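Local coordinates for protein chorismatase (Streptomyces hygroscopicus, PDB 4BPS) that hydrolyses chorismate to a dihydroxycyclohexadiene carboxylic acid and pyruvate, a step in making the immunosuppressants FK506 and FK520, at residues 295-300 with 338-343; 70-75 with 324-329; 97-102 with 127-132; 51-56 with 89-94. All coordinates share one frame; numbering follows the deposited sequence. Where two conformers were deposited one is given.

Contact 1. Residues 295-300 with 338-343. With 3EB (3-(2-carboxyethyl)benzoic acid), chain B.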
loop_
_atom_site.group_PDB
_atom_site.type_symbol
_atom_site.label_atom_id
_atom_site.label_comp_id
_atom_site.label_asym_id
_atom_site.label_seq_id
_atom_site.Cartn_x
_atom_site.Cartn_y
_atom_site.Cartn_z
ATOM N N HIS A 295 3.488 4.653 11.564
ATOM C CA HIS A 295 2.942 3.402 11.033
ATOM C C HIS A 295 3.639 3.021 9.736
ATOM O O HIS A 295 3.038 2.795 8.677
ATOM C CB HIS A 295 1.414 3.449 10.955
ATOM C CG HIS A 295 0.824 3.626 12.313
ATOM N ND1 HIS A 295 0.437 4.861 12.792
ATOM C CD2 HIS A 295 0.700 2.754 13.350
ATOM C CE1 HIS A 295 0.068 4.729 14.058
ATOM N NE2 HIS A 295 0.212 3.465 14.420
ATOM N N LEU A 296 4.954 2.926 9.859
ATOM C CA LEU A 296 5.810 2.582 8.737
ATOM C C LEU A 296 6.013 1.087 8.622
ATOM O O LEU A 296 6.214 0.403 9.627
ATOM C CB LEU A 296 7.167 3.267 8.862
ATOM C CG LEU A 296 7.113 4.802 8.896
ATOM C CD1 LEU A 296 7.267 5.351 10.309
ATOM C CD2 LEU A 296 8.190 5.377 7.992
ATOM N N LYS A 297 5.984 0.609 7.387
ATOM C CA LYS A 297 6.437 -0.738 7.063
ATOM C C LYS A 297 7.676 -0.613 6.194
ATOM O O LYS A 297 7.686 0.170 5.234
ATOM C CB LYS A 297 5.346 -1.554 6.372
ATOM C CG LYS A 297 4.220 -1.900 7.365
ATOM C CD LYS A 297 2.832 -1.820 6.774
ATOM C CE LYS A 297 2.668 -2.791 5.659
ATOM N NZ LYS A 297 1.434 -2.470 4.838
ATOM N N VAL A 298 8.699 -1.381 6.551
ATOM C CA VAL A 298 9.988 -1.353 5.886
ATOM C C VAL A 298 10.226 -2.770 5.337
ATOM O O VAL A 298 10.394 -3.705 6.119
ATOM C CB VAL A 298 11.108 -0.930 6.871
ATOM C CG1 VAL A 298 12.462 -0.936 6.155
ATOM C CG2 VAL A 298 10.816 0.444 7.459
ATOM N N TYR A 299 10.175 -2.898 4.014
ATOM C CA TYR A 299 10.322 -4.185 3.362
ATOM C C TYR A 299 11.764 -4.364 2.966
ATOM O O TYR A 299 12.345 -3.453 2.357
ATOM C CB TYR A 299 9.453 -4.214 2.117
ATOM C CG TYR A 299 7.993 -3.859 2.326
ATOM C CD1 TYR A 299 7.101 -4.766 2.900
ATOM C CD2 TYR A 299 7.480 -2.627 1.902
ATOM C CE1 TYR A 299 5.748 -4.463 3.040
ATOM C CE2 TYR A 299 6.130 -2.306 2.034
ATOM C CZ TYR A 299 5.267 -3.241 2.603
ATOM O OH TYR A 299 3.924 -2.996 2.729
ATOM N N VAL A 300 12.355 -5.509 3.324
ATOM C CA VAL A 300 13.780 -5.739 3.116
ATOM C C VAL A 300 13.974 -7.084 2.448
ATOM O O VAL A 300 13.490 -8.115 2.937
ATOM C CB VAL A 300 14.548 -5.728 4.462
ATOM C CG1 VAL A 300 16.033 -5.897 4.235
ATOM C CG2 VAL A 300 14.273 -4.404 5.229
ATOM N N GLU A 338 12.275 -1.040 0.701
ATOM C CA GLU A 338 11.315 0.029 0.467
ATOM C C GLU A 338 10.642 0.383 1.788
ATOM O O GLU A 338 10.589 -0.446 2.703
ATOM C CB GLU A 338 10.207 -0.385 -0.484
ATOM C CG GLU A 338 10.624 -0.463 -1.901
ATOM C CD GLU A 338 9.431 -0.699 -2.796
ATOM O OE1 GLU A 338 8.428 -1.309 -2.311
ATOM O OE2 GLU A 338 9.459 -0.300 -3.966
ATOM N N ILE A 339 10.114 1.600 1.868
ATOM C CA ILE A 339 9.464 2.083 3.064
ATOM C C ILE A 339 8.148 2.760 2.690
ATOM O O ILE A 339 8.119 3.577 1.765
ATOM C CB ILE A 339 10.354 3.092 3.813
ATOM C CG1 ILE A 339 11.755 2.525 4.052
ATOM C CG2 ILE A 339 9.712 3.500 5.138
ATOM C CD1 ILE A 339 12.813 3.128 3.207
ATOM N N GLU A 340 7.070 2.426 3.411
ATOM C CA GLU A 340 5.812 3.144 3.311
ATOM C C GLU A 340 5.459 3.691 4.697
ATOM O O GLU A 340 5.999 3.259 5.715
ATOM C CB GLU A 340 4.680 2.225 2.808
ATOM C CG GLU A 340 4.338 1.100 3.755
ATOM C CD GLU A 340 3.190 0.241 3.251
ATOM O OE1 GLU A 340 3.343 -0.410 2.197
ATOM O OE2 GLU A 340 2.108 0.212 3.916
ATOM N N GLY A 341 4.477 4.586 4.754
ATOM C CA GLY A 341 3.999 5.078 6.022
ATOM C C GLY A 341 2.949 6.159 5.790
ATOM O O GLY A 341 2.505 6.381 4.666
HETATM N N MSE A 342 2.592 6.880 6.851
HETATM C CA MSE A 342 1.557 7.914 6.727
HETATM C C MSE A 342 1.800 9.015 7.741
HETATM O O MSE A 342 2.518 8.837 8.731
HETATM C CB MSE A 342 0.148 7.324 6.896
HETATM C CG MSE A 342 -0.133 6.737 8.261
HETATM SE SE MSE A 342 -2.012 6.239 8.479
HETATM C CE MSE A 342 -2.668 8.004 8.845
ATOM N N VAL A 343 1.198 10.168 7.488
ATOM C CA VAL A 343 1.128 11.231 8.476
ATOM C C VAL A 343 -0.340 11.414 8.850
ATOM O O VAL A 343 -1.179 11.728 8.005
ATOM C CB VAL A 343 1.704 12.553 7.936
ATOM C CG1 VAL A 343 1.712 13.625 9.030
ATOM C CG2 VAL A 343 3.120 12.341 7.437
HETATM C C 3EB B . 8.821 2.116 -7.857
HETATM O O 3EB B . 8.470 1.858 -9.013
HETATM C CA 3EB B . 9.132 1.038 -6.857
HETATM O OAB 3EB B . 3.380 -1.478 -8.552
HETATM O OAD 3EB B . 1.987 -0.750 -6.986
HETATM C CAE 3EB B . 6.395 1.177 -5.525
HETATM C CAF 3EB B . 5.081 1.432 -5.155
HETATM C CAG 3EB B . 6.682 0.237 -6.515
HETATM C CAH 3EB B . 4.037 0.748 -5.755
HETATM C CAL 3EB B . 3.171 -0.871 -7.482
HETATM C CAM 3EB B . 5.618 -0.429 -7.123
HETATM C CAN 3EB B . 4.294 -0.171 -6.767
HETATM O OXT 3EB B . 9.001 3.326 -7.445
HETATM C C2 3EB B . 8.108 -0.116 -6.909
#

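Contact 2. Residues 70-75 with 324-329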
loop_
_atom_site.group_PDB
_atom_site.type_symbol
_atom_site.label_atom_id
_atom_site.label_comp_id
_atom_site.label_asym_id
_atom_site.label_seq_id
_atom_site.Cartn_x
_atom_site.Cartn_y
_atom_site.Cartn_z
ATOM N N GLU A 70 8.247 -11.591 13.647
ATOM C CA GLU A 70 8.011 -10.361 12.900
ATOM C C GLU A 70 6.545 -10.187 12.518
ATOM O O GLU A 70 6.181 -9.193 11.870
ATOM C CB GLU A 70 8.891 -10.349 11.648
ATOM C CG GLU A 70 10.325 -10.141 12.055
ATOM C CD GLU A 70 11.326 -10.445 10.968
ATOM O OE1 GLU A 70 10.964 -11.080 9.937
ATOM O OE2 GLU A 70 12.500 -10.032 11.154
ATOM N N ALA A 71 5.705 -11.149 12.885
ATOM C CA ALA A 71 4.298 -11.052 12.539
ATOM C C ALA A 71 3.646 -9.947 13.340
ATOM O O ALA A 71 4.015 -9.720 14.494
ATOM C CB ALA A 71 3.594 -12.383 12.800
ATOM N N PHE A 72 2.671 -9.260 12.745
ATOM C CA PHE A 72 1.895 -8.253 13.465
ATOM C C PHE A 72 0.629 -8.008 12.670
ATOM O O PHE A 72 0.513 -8.443 11.512
ATOM C CB PHE A 72 2.689 -6.931 13.652
ATOM C CG PHE A 72 2.780 -6.106 12.403
ATOM C CD1 PHE A 72 3.696 -6.425 11.396
ATOM C CD2 PHE A 72 1.950 -5.016 12.216
ATOM C CE1 PHE A 72 3.754 -5.655 10.239
ATOM C CE2 PHE A 72 1.999 -4.252 11.073
ATOM C CZ PHE A 72 2.911 -4.573 10.078
ATOM N N THR A 73 -0.339 -7.319 13.279
ATOM C CA THR A 73 -1.579 -6.973 12.598
ATOM C C THR A 73 -1.632 -5.481 12.303
ATOM O O THR A 73 -1.418 -4.622 13.181
ATOM C CB THR A 73 -2.800 -7.367 13.440
ATOM O OG1 THR A 73 -2.701 -8.759 13.728
ATOM C CG2 THR A 73 -4.117 -7.138 12.700
ATOM N N GLU A 74 -1.882 -5.184 11.037
ATOM C CA GLU A 74 -2.108 -3.824 10.563
ATOM C C GLU A 74 -3.618 -3.584 10.607
ATOM O O GLU A 74 -4.369 -4.241 9.888
ATOM C CB GLU A 74 -1.579 -3.722 9.132
ATOM C CG GLU A 74 -1.935 -2.465 8.367
ATOM C CD GLU A 74 -1.480 -2.533 6.924
ATOM O OE1 GLU A 74 -0.441 -3.186 6.636
ATOM O OE2 GLU A 74 -2.159 -1.938 6.048
ATOM N N VAL A 75 -4.065 -2.657 11.461
ATOM C CA VAL A 75 -5.487 -2.428 11.685
ATOM C C VAL A 75 -5.860 -1.040 11.165
ATOM O O VAL A 75 -5.269 -0.044 11.579
ATOM C CB VAL A 75 -5.858 -2.527 13.182
ATOM C CG1 VAL A 75 -7.368 -2.466 13.343
ATOM C CG2 VAL A 75 -5.287 -3.815 13.825
ATOM N N ALA A 324 7.578 -1.388 11.449
ATOM C CA ALA A 324 7.601 -2.840 11.309
ATOM C C ALA A 324 8.468 -3.213 10.125
ATOM O O ALA A 324 8.216 -2.779 8.998
ATOM C CB ALA A 324 6.196 -3.365 11.078
ATOM N N LEU A 325 9.484 -4.036 10.370
ATOM C CA LEU A 325 10.330 -4.549 9.283
ATOM C C LEU A 325 9.796 -5.907 8.843
ATOM O O LEU A 325 9.440 -6.735 9.677
ATOM C CB LEU A 325 11.801 -4.651 9.711
ATOM C CG LEU A 325 12.646 -3.397 9.420
ATOM C CD1 LEU A 325 12.199 -2.237 10.290
ATOM C CD2 LEU A 325 14.127 -3.663 9.596
ATOM N N LEU A 326 9.733 -6.113 7.532
ATOM C CA LEU A 326 9.200 -7.336 6.932
ATOM C C LEU A 326 10.211 -7.832 5.900
ATOM O O LEU A 326 10.623 -7.067 5.031
ATOM C CB LEU A 326 7.849 -7.054 6.276
ATOM C CG LEU A 326 6.711 -6.694 7.253
ATOM C CD1 LEU A 326 5.522 -6.107 6.488
ATOM C CD2 LEU A 326 6.286 -7.918 8.063
ATOM N N HIS A 327 10.561 -9.113 5.983
ATOM C CA HIS A 327 11.527 -9.725 5.097
ATOM C C HIS A 327 10.796 -10.258 3.872
ATOM O O HIS A 327 10.113 -11.298 3.977
ATOM C CB HIS A 327 12.232 -10.846 5.831
ATOM C CG HIS A 327 13.167 -11.606 4.969
ATOM N ND1 HIS A 327 13.397 -12.951 5.134
ATOM C CD2 HIS A 327 13.899 -11.211 3.897
ATOM C CE1 HIS A 327 14.256 -13.348 4.212
ATOM N NE2 HIS A 327 14.571 -12.315 3.448
ATOM N N THR A 328 10.887 -9.563 2.740
ATOM C CA THR A 328 10.155 -9.961 1.546
ATOM C C THR A 328 10.740 -9.228 0.330
ATOM O O THR A 328 11.467 -8.249 0.470
ATOM C CB THR A 328 8.655 -9.671 1.736
ATOM O OG1 THR A 328 7.903 -10.459 0.804
ATOM C CG2 THR A 328 8.338 -8.181 1.572
ATOM N N ASP A 329 10.432 -9.740 -0.854
ATOM C CA ASP A 329 10.977 -9.196 -2.093
ATOM C C ASP A 329 10.294 -7.904 -2.542
ATOM O O ASP A 329 9.176 -7.580 -2.113
ATOM C CB ASP A 329 10.861 -10.229 -3.206
ATOM C CG ASP A 329 11.852 -11.393 -3.070
ATOM O OD1 ASP A 329 12.696 -11.412 -2.168
ATOM O OD2 ASP A 329 11.830 -12.277 -3.932
HETATM O O HOH W 1 7.500 -6.798 11.604
HETATM O O HOH W 2 11.649 -7.267 11.713
#

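Contact 3. Residues 97-102 with 127-132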
loop_
_atom_site.group_PDB
_atom_site.type_symbol
_atom_site.label_atom_id
_atom_site.label_comp_id
_atom_site.label_asym_id
_atom_site.label_seq_id
_atom_site.Cartn_x
_atom_site.Cartn_y
_atom_site.Cartn_z
ATOM N N ALA A 97 -18.565 7.947 5.215
ATOM C CA ALA A 97 -17.594 8.699 4.419
ATOM C C ALA A 97 -16.476 7.882 3.768
ATOM O O ALA A 97 -15.889 8.365 2.784
ATOM C CB ALA A 97 -16.975 9.805 5.274
ATOM N N TYR A 98 -16.147 6.695 4.302
ATOM C CA TYR A 98 -14.990 5.934 3.818
ATOM C C TYR A 98 -15.297 4.442 3.733
ATOM O O TYR A 98 -16.190 3.928 4.408
ATOM C CB TYR A 98 -13.753 6.161 4.709
ATOM C CG TYR A 98 -13.366 7.616 4.779
ATOM C CD1 TYR A 98 -12.682 8.230 3.720
ATOM C CD2 TYR A 98 -13.705 8.407 5.878
ATOM C CE1 TYR A 98 -12.362 9.594 3.780
ATOM C CE2 TYR A 98 -13.383 9.756 5.926
ATOM C CZ TYR A 98 -12.699 10.336 4.887
ATOM O OH TYR A 98 -12.360 11.678 4.901
ATOM N N LEU A 99 -14.517 3.750 2.906
ATOM C CA LEU A 99 -14.685 2.317 2.628
ATOM C C LEU A 99 -13.308 1.642 2.710
ATOM O O LEU A 99 -12.313 2.184 2.211
ATOM C CB LEU A 99 -15.239 2.164 1.216
ATOM C CG LEU A 99 -15.362 0.782 0.580
ATOM C CD1 LEU A 99 -16.406 -0.002 1.302
ATOM C CD2 LEU A 99 -15.708 0.881 -0.939
ATOM N N PHE A 100 -13.265 0.462 3.327
ATOM C CA PHE A 100 -12.082 -0.404 3.362
ATOM C C PHE A 100 -12.458 -1.732 2.726
ATOM O O PHE A 100 -13.485 -2.291 3.079
ATOM C CB PHE A 100 -11.649 -0.632 4.815
ATOM C CG PHE A 100 -10.479 -1.564 4.975
ATOM C CD1 PHE A 100 -9.190 -1.112 4.802
ATOM C CD2 PHE A 100 -10.661 -2.888 5.325
ATOM C CE1 PHE A 100 -8.098 -1.973 4.970
ATOM C CE2 PHE A 100 -9.569 -3.740 5.487
ATOM C CZ PHE A 100 -8.301 -3.277 5.300
ATOM N N GLY A 101 -11.614 -2.249 1.835
ATOM C CA GLY A 101 -11.865 -3.545 1.222
ATOM C C GLY A 101 -10.608 -4.369 1.067
ATOM O O GLY A 101 -9.484 -3.842 0.984
ATOM N N VAL A 102 -10.805 -5.685 0.997
ATOM C CA VAL A 102 -9.736 -6.641 0.836
ATOM C C VAL A 102 -10.213 -7.760 -0.081
ATOM O O VAL A 102 -11.341 -8.225 0.067
ATOM C CB VAL A 102 -9.467 -7.290 2.250
ATOM C CG1 VAL A 102 -8.367 -8.328 2.181
ATOM C CG2 VAL A 102 -9.199 -6.244 3.341
ATOM N N ARG A 127 -17.741 2.118 -7.255
ATOM C CA ARG A 127 -18.813 2.840 -7.941
ATOM C C ARG A 127 -20.190 2.491 -7.362
ATOM O O ARG A 127 -20.989 3.388 -7.047
ATOM C CB ARG A 127 -18.782 2.546 -9.437
ATOM C CG ARG A 127 -17.627 3.166 -10.143
ATOM C CD ARG A 127 -17.809 3.085 -11.644
ATOM N NE ARG A 127 -17.842 1.712 -12.170
ATOM C CZ ARG A 127 -16.780 1.044 -12.625
ATOM N NH1 ARG A 127 -15.569 1.599 -12.628
ATOM N NH2 ARG A 127 -16.935 -0.183 -13.090
ATOM N N SER A 128 -20.472 1.195 -7.217
ATOM C CA SER A 128 -21.788 0.753 -6.780
ATOM C C SER A 128 -22.132 1.205 -5.361
ATOM O O SER A 128 -23.274 1.575 -5.088
ATOM C CB SER A 128 -21.865 -0.767 -6.853
ATOM O OG SER A 128 -23.113 -1.222 -6.384
ATOM N N LEU A 129 -21.146 1.171 -4.462
ATOM C CA LEU A 129 -21.392 1.569 -3.084
ATOM C C LEU A 129 -21.353 3.086 -2.902
ATOM O O LEU A 129 -21.819 3.594 -1.879
ATOM C CB LEU A 129 -20.389 0.927 -2.135
ATOM C CG LEU A 129 -20.480 -0.590 -1.944
ATOM C CD1 LEU A 129 -19.402 -1.065 -0.984
ATOM C CD2 LEU A 129 -21.820 -1.027 -1.415
ATOM N N GLY A 130 -20.780 3.821 -3.860
ATOM C CA GLY A 130 -20.712 5.273 -3.753
ATOM C C GLY A 130 -19.456 5.788 -3.058
ATOM O O GLY A 130 -19.535 6.815 -2.375
ATOM N N TYR A 131 -18.315 5.131 -3.279
ATOM C CA TYR A 131 -17.030 5.548 -2.727
ATOM C C TYR A 131 -16.013 5.614 -3.873
ATOM O O TYR A 131 -15.052 4.854 -3.914
ATOM C CB TYR A 131 -16.562 4.611 -1.596
ATOM C CG TYR A 131 -17.521 4.583 -0.438
ATOM C CD1 TYR A 131 -18.713 3.858 -0.513
ATOM C CD2 TYR A 131 -17.263 5.302 0.727
ATOM C CE1 TYR A 131 -19.621 3.854 0.529
ATOM C CE2 TYR A 131 -18.187 5.321 1.773
ATOM C CZ TYR A 131 -19.356 4.590 1.665
ATOM O OH TYR A 131 -20.272 4.597 2.684
ATOM N N PRO A 132 -16.226 6.536 -4.826
ATOM C CA PRO A 132 -15.456 6.462 -6.072
ATOM C C PRO A 132 -14.003 6.925 -5.953
ATOM O O PRO A 132 -13.238 6.660 -6.875
ATOM C CB PRO A 132 -16.229 7.400 -7.007
ATOM C CG PRO A 132 -16.853 8.394 -6.073
ATOM C CD PRO A 132 -17.276 7.570 -4.881
#

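Contact 4. Residues 51-56 with 89-94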
loop_
_atom_site.group_PDB
_atom_site.type_symbol
_atom_site.label_atom_id
_atom_site.label_comp_id
_atom_site.label_asym_id
_atom_site.label_seq_id
_atom_site.Cartn_x
_atom_site.Cartn_y
_atom_site.Cartn_z
ATOM N N VAL A 51 -10.061 -14.401 2.521
ATOM C CA VAL A 51 -10.608 -13.125 2.968
ATOM C C VAL A 51 -11.980 -13.409 3.578
ATOM O O VAL A 51 -12.794 -14.152 2.987
ATOM C CB VAL A 51 -10.767 -12.168 1.791
ATOM C CG1 VAL A 51 -11.461 -10.907 2.219
ATOM C CG2 VAL A 51 -9.412 -11.859 1.161
ATOM N N SER A 52 -12.271 -12.804 4.730
ATOM C CA SER A 52 -13.562 -13.022 5.372
ATOM C C SER A 52 -13.913 -11.787 6.182
ATOM O O SER A 52 -13.094 -10.876 6.330
ATOM C CB SER A 52 -13.520 -14.262 6.289
ATOM O OG SER A 52 -12.659 -14.040 7.376
ATOM N N LEU A 53 -15.135 -11.768 6.705
ATOM C CA LEU A 53 -15.550 -10.788 7.708
ATOM C C LEU A 53 -15.482 -11.423 9.089
ATOM O O LEU A 53 -15.988 -12.532 9.309
ATOM C CB LEU A 53 -16.985 -10.331 7.465
ATOM C CG LEU A 53 -17.239 -9.540 6.194
ATOM C CD1 LEU A 53 -18.735 -9.367 5.994
ATOM C CD2 LEU A 53 -16.577 -8.144 6.219
ATOM N N VAL A 54 -14.862 -10.707 10.018
ATOM C CA VAL A 54 -14.883 -11.097 11.423
ATOM C C VAL A 54 -15.607 -9.995 12.177
ATOM O O VAL A 54 -15.084 -8.880 12.309
ATOM C CB VAL A 54 -13.471 -11.282 11.941
ATOM C CG1 VAL A 54 -13.479 -11.613 13.450
ATOM C CG2 VAL A 54 -12.792 -12.376 11.137
ATOM N N ASP A 55 -16.820 -10.311 12.644
ATOM C CA ASP A 55 -17.732 -9.337 13.232
ATOM C C ASP A 55 -17.736 -8.009 12.485
ATOM O O ASP A 55 -17.535 -6.934 13.081
ATOM C CB ASP A 55 -17.422 -9.114 14.706
ATOM C CG ASP A 55 -18.569 -8.421 15.442
ATOM O OD1 ASP A 55 -19.736 -8.538 14.987
ATOM O OD2 ASP A 55 -18.311 -7.755 16.469
ATOM N N GLY A 56 -17.982 -8.093 11.180
ATOM C CA GLY A 56 -18.091 -6.920 10.346
ATOM C C GLY A 56 -16.782 -6.362 9.816
ATOM O O GLY A 56 -16.777 -5.411 9.004
ATOM N N GLY A 89 -15.802 -11.577 -3.966
ATOM C CA GLY A 89 -14.574 -11.903 -3.258
ATOM C C GLY A 89 -14.030 -10.789 -2.395
ATOM O O GLY A 89 -13.064 -10.997 -1.689
ATOM N N ILE A 90 -14.618 -9.596 -2.486
ATOM C CA ILE A 90 -14.140 -8.447 -1.724
ATOM C C ILE A 90 -14.906 -8.380 -0.415
ATOM O O ILE A 90 -16.141 -8.214 -0.431
ATOM C CB ILE A 90 -14.358 -7.127 -2.498
ATOM C CG1 ILE A 90 -13.758 -7.172 -3.914
ATOM C CG2 ILE A 90 -13.783 -5.955 -1.691
ATOM C CD1 ILE A 90 -14.258 -6.036 -4.826
ATOM N N ALA A 91 -14.194 -8.481 0.709
ATOM C CA ALA A 91 -14.794 -8.187 2.000
ATOM C C ALA A 91 -14.601 -6.714 2.276
ATOM O O ALA A 91 -13.489 -6.208 2.126
ATOM C CB ALA A 91 -14.182 -9.040 3.100
ATOM N N TRP A 92 -15.666 -6.027 2.681
ATOM C CA TRP A 92 -15.614 -4.589 2.869
ATOM C C TRP A 92 -16.385 -4.145 4.096
ATOM O O TRP A 92 -17.310 -4.815 4.561
ATOM C CB TRP A 92 -16.140 -3.878 1.612
ATOM C CG TRP A 92 -17.526 -4.291 1.172
ATOM C CD1 TRP A 92 -17.845 -5.273 0.267
ATOM C CD2 TRP A 92 -18.776 -3.762 1.638
ATOM N NE1 TRP A 92 -19.201 -5.382 0.133
ATOM C CE2 TRP A 92 -19.795 -4.452 0.949
ATOM C CE3 TRP A 92 -19.130 -2.756 2.555
ATOM C CZ2 TRP A 92 -21.147 -4.197 1.163
ATOM C CZ3 TRP A 92 -20.494 -2.488 2.749
ATOM C CH2 TRP A 92 -21.477 -3.217 2.064
ATOM N N ALA A 93 -15.969 -2.989 4.604
ATOM C CA ALA A 93 -16.688 -2.283 5.661
ATOM C C ALA A 93 -16.680 -0.813 5.297
ATOM O O ALA A 93 -15.667 -0.304 4.793
ATOM C CB ALA A 93 -16.008 -2.480 7.018
ATOM N N ARG A 94 -17.786 -0.120 5.572
ATOM C CA ARG A 94 -17.865 1.302 5.248
ATOM C C ARG A 94 -18.381 2.079 6.448
ATOM O O ARG A 94 -19.222 1.585 7.226
ATOM C CB ARG A 94 -18.793 1.539 4.037
ATOM C CG ARG A 94 -20.277 1.307 4.311
ATOM C CD ARG A 94 -21.124 1.358 3.001
ATOM N NE ARG A 94 -22.553 1.272 3.328
ATOM C CZ ARG A 94 -23.302 2.304 3.730
ATOM N NH1 ARG A 94 -22.786 3.524 3.792
ATOM N NH2 ARG A 94 -24.570 2.124 4.092
#

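Contact 1. Residues 295-300 with 338-343
The Tyr299 ring meets the Glu340 carboxylate at its edge, near the ring plane, where Tyr299 OH donates to Glu340 OE1 over 2.7 Å. The two planes stand 76° apart, and the hydroxyl reaches OE1 from above the carboxylate plane. Lys297 NZ also meets the carboxylate from out of its plane and forms a salt bridge to Glu340 OE2 at 2.9 Å. The two strands are antiparallel neighbours in a sheet of this YjgF-fold enzyme. Lys297 and Glu340 form one hydrogen-bonded pair, and Tyr299 and Glu338 form the other. Lys297, Tyr299, Glu338 and Glu340 share one face of the sheet; Val298 and Ile339 share the other. Glu340 CG sits between its backbone N and carbonyl carbon (chi1 65°), and the chain then extends until the carboxylate lies among its buried partners. Thr180 and Trp138 also bond to this carboxylate, while Lys297 NZ has a second acid partner in Glu74. Were Glu340 cut back to alanine, the Tyr299 hydroxyl would probably lose this acceptor and Lys297 one of its two counter-charges. On the apolar face, Leu296 CD2 touches Ile339 CG2 at 3.7 Å. Glu338 is the proton acceptor of the active site. Its backbone is held by both bonds of the pair with Tyr299, with Tyr299 N to Glu338 O at 2.8 Å. Glu338 OE2 lies 3.2 Å from CA of the bound 3-(2-carboxyethyl)benzoic acid.

Contact 2. Residues 70-75 with 324-329
Phe72 turns one face of its ring to the methyl of Ala324 and an edge to Leu326. Ala324 CB lies 3.9 Å from the ring centroid and 30° off the normal, a CH-pi contact. The methyl is displaced toward one side of the ring, and Ala324 CB is 3.5 Å from Phe72 CE1. Leu326 crosses the phenyl side chain at about a right angle. Leu326 CD2 sits near the ring plane, 4.0 Å from Phe72 CE1. Phe72 CG lies between the backbone N and the carbonyl carbon (chi1 75°), and this carries the ring across to strand 324-327. His44 stacks on the Phe72 ring as well, and Lys297 touches it. With a serine in place of Phe72 the Ala324 methyl is likely to lose its aromatic cover, and a gap to open beside Leu326.

Strands 72-75 and 324-327 belong to different sheets. Water joins the turn just before the first, at Glu70, to the backbone of the second. One water donates to both Glu70 O and Leu325 O, each at 2.7 Å. A second donates to Leu325 O at 3.1 Å and weakly to Glu70 OE2. Leu325 O therefore accepts from both waters. The Glu70 side chain runs extended beside strand 324-327, and its carboxylate is held elsewhere, by Thr65 and in a salt bridge to Arg303. The chemistry thus divides in two: carbon packing round the Phe72 ring, and beside it a hydrated seam in which water bridges two carbonyls that, both being acceptors, cannot bond to each other.

Contact 3. Residues 97-102 with 127-132
Leu99 carries its CG opposite the backbone N (chi1 173°), which sends its branch toward the end of helix 112-129. Tyr131 has CG opposite its carbonyl carbon (chi1 -61°), and its ring swings back against strand 98-102. The two side chains cross at a slant. Leu99 CB lies over one face of the tyrosine ring, 4.1 Å from the centroid and 27° off the normal, a CH-pi contact. The closest carbons there are Leu99 CB and Tyr131 CG, 3.7 Å apart. The ring edge runs along the backbone at the start of the strand, with Tyr131 CE2 3.5 Å from Tyr98 N. Beyond the ring, the hydroxyl bonds to Thr95 O and to Arg94, which ties down the far end of the side chain. Leu129 adds a methyl contact: its CD1 meets Leu99 CD1 at 3.9 Å, with the two leucines about perpendicular. Trp92 of the adjoining strand touches both of them. Gly130, with positive phi, turns the chain out of the helix toward Tyr131. It is the C-prime residue of a Schellman motif, here closing a helix packed against a face of the mixed sheet in a YjgF-like fold.

Contact 4. Residues 51-56 with 89-94
Strands 52-54 and 90-94 run in roughly the same direction, with 37° between them and 6.9 Å between their axes at the closest point. They belong to two different mixed sheets of this YjgF-fold protein, and the contact is packing between those sheets. Strand 52-54 is the outermost strand of its sheet. Strand 90-94 lies between 83-87 and 98-105 in the other. The nearest backbones are Ser52 and Ala91, whose CA atoms are 6.0 Å apart. Ala91 and Ala93 both point toward segment 51-56, while Trp92 between them points away, to the helix 112-129 side, and bonds to Asp87 through its indole N-H.

The Ala91 methyl is the centre of the contact. Val51 has CG1 opposite its backbone N (chi1 174°), and this branch presses on Ala91 CB at 3.4 Å, tighter than usual for two carbons. Leu53 approaches the same methyl from farther along its strand, with CD2 4.0 Å from Ala91 CB. Leu53 CD2 also rests against the backbone, 3.8 Å from Trp92 O. Pro58 touches Leu53 and both alanines, and Met86 packs on Leu53 and Ala91. At the other end the chain turns through Asp55 and Gly56, both with positive phi. Gly56 O accepts a hydrogen bond from Ser84 and lies 3.6 Å from Ala93 CB.

In the fold
Contacts 1 and 2 lie 10 Å apart between centres and meet directly: strand 296-300 pairs with 323-327 on one side and 337-343 on the other. Lys297 NZ reaches Glu74 OE1 at 2.7 Å, a salt bridge joining the two contacts. Contact 1 holds the catalytic Glu338, about 7 Å from the substrate-binding Arg228 between side chains. In contact 2, the Leu326 side chain is about 14 Å from the bound ligand. Contacts 3 and 4 form a second pair, 12 Å between centres, where strands 90-94 and 98-105 are neighbours. Both are remote from the annotated sites. Contact 4 shares a sheet with contact 2, through strands 52-54 and 72-77.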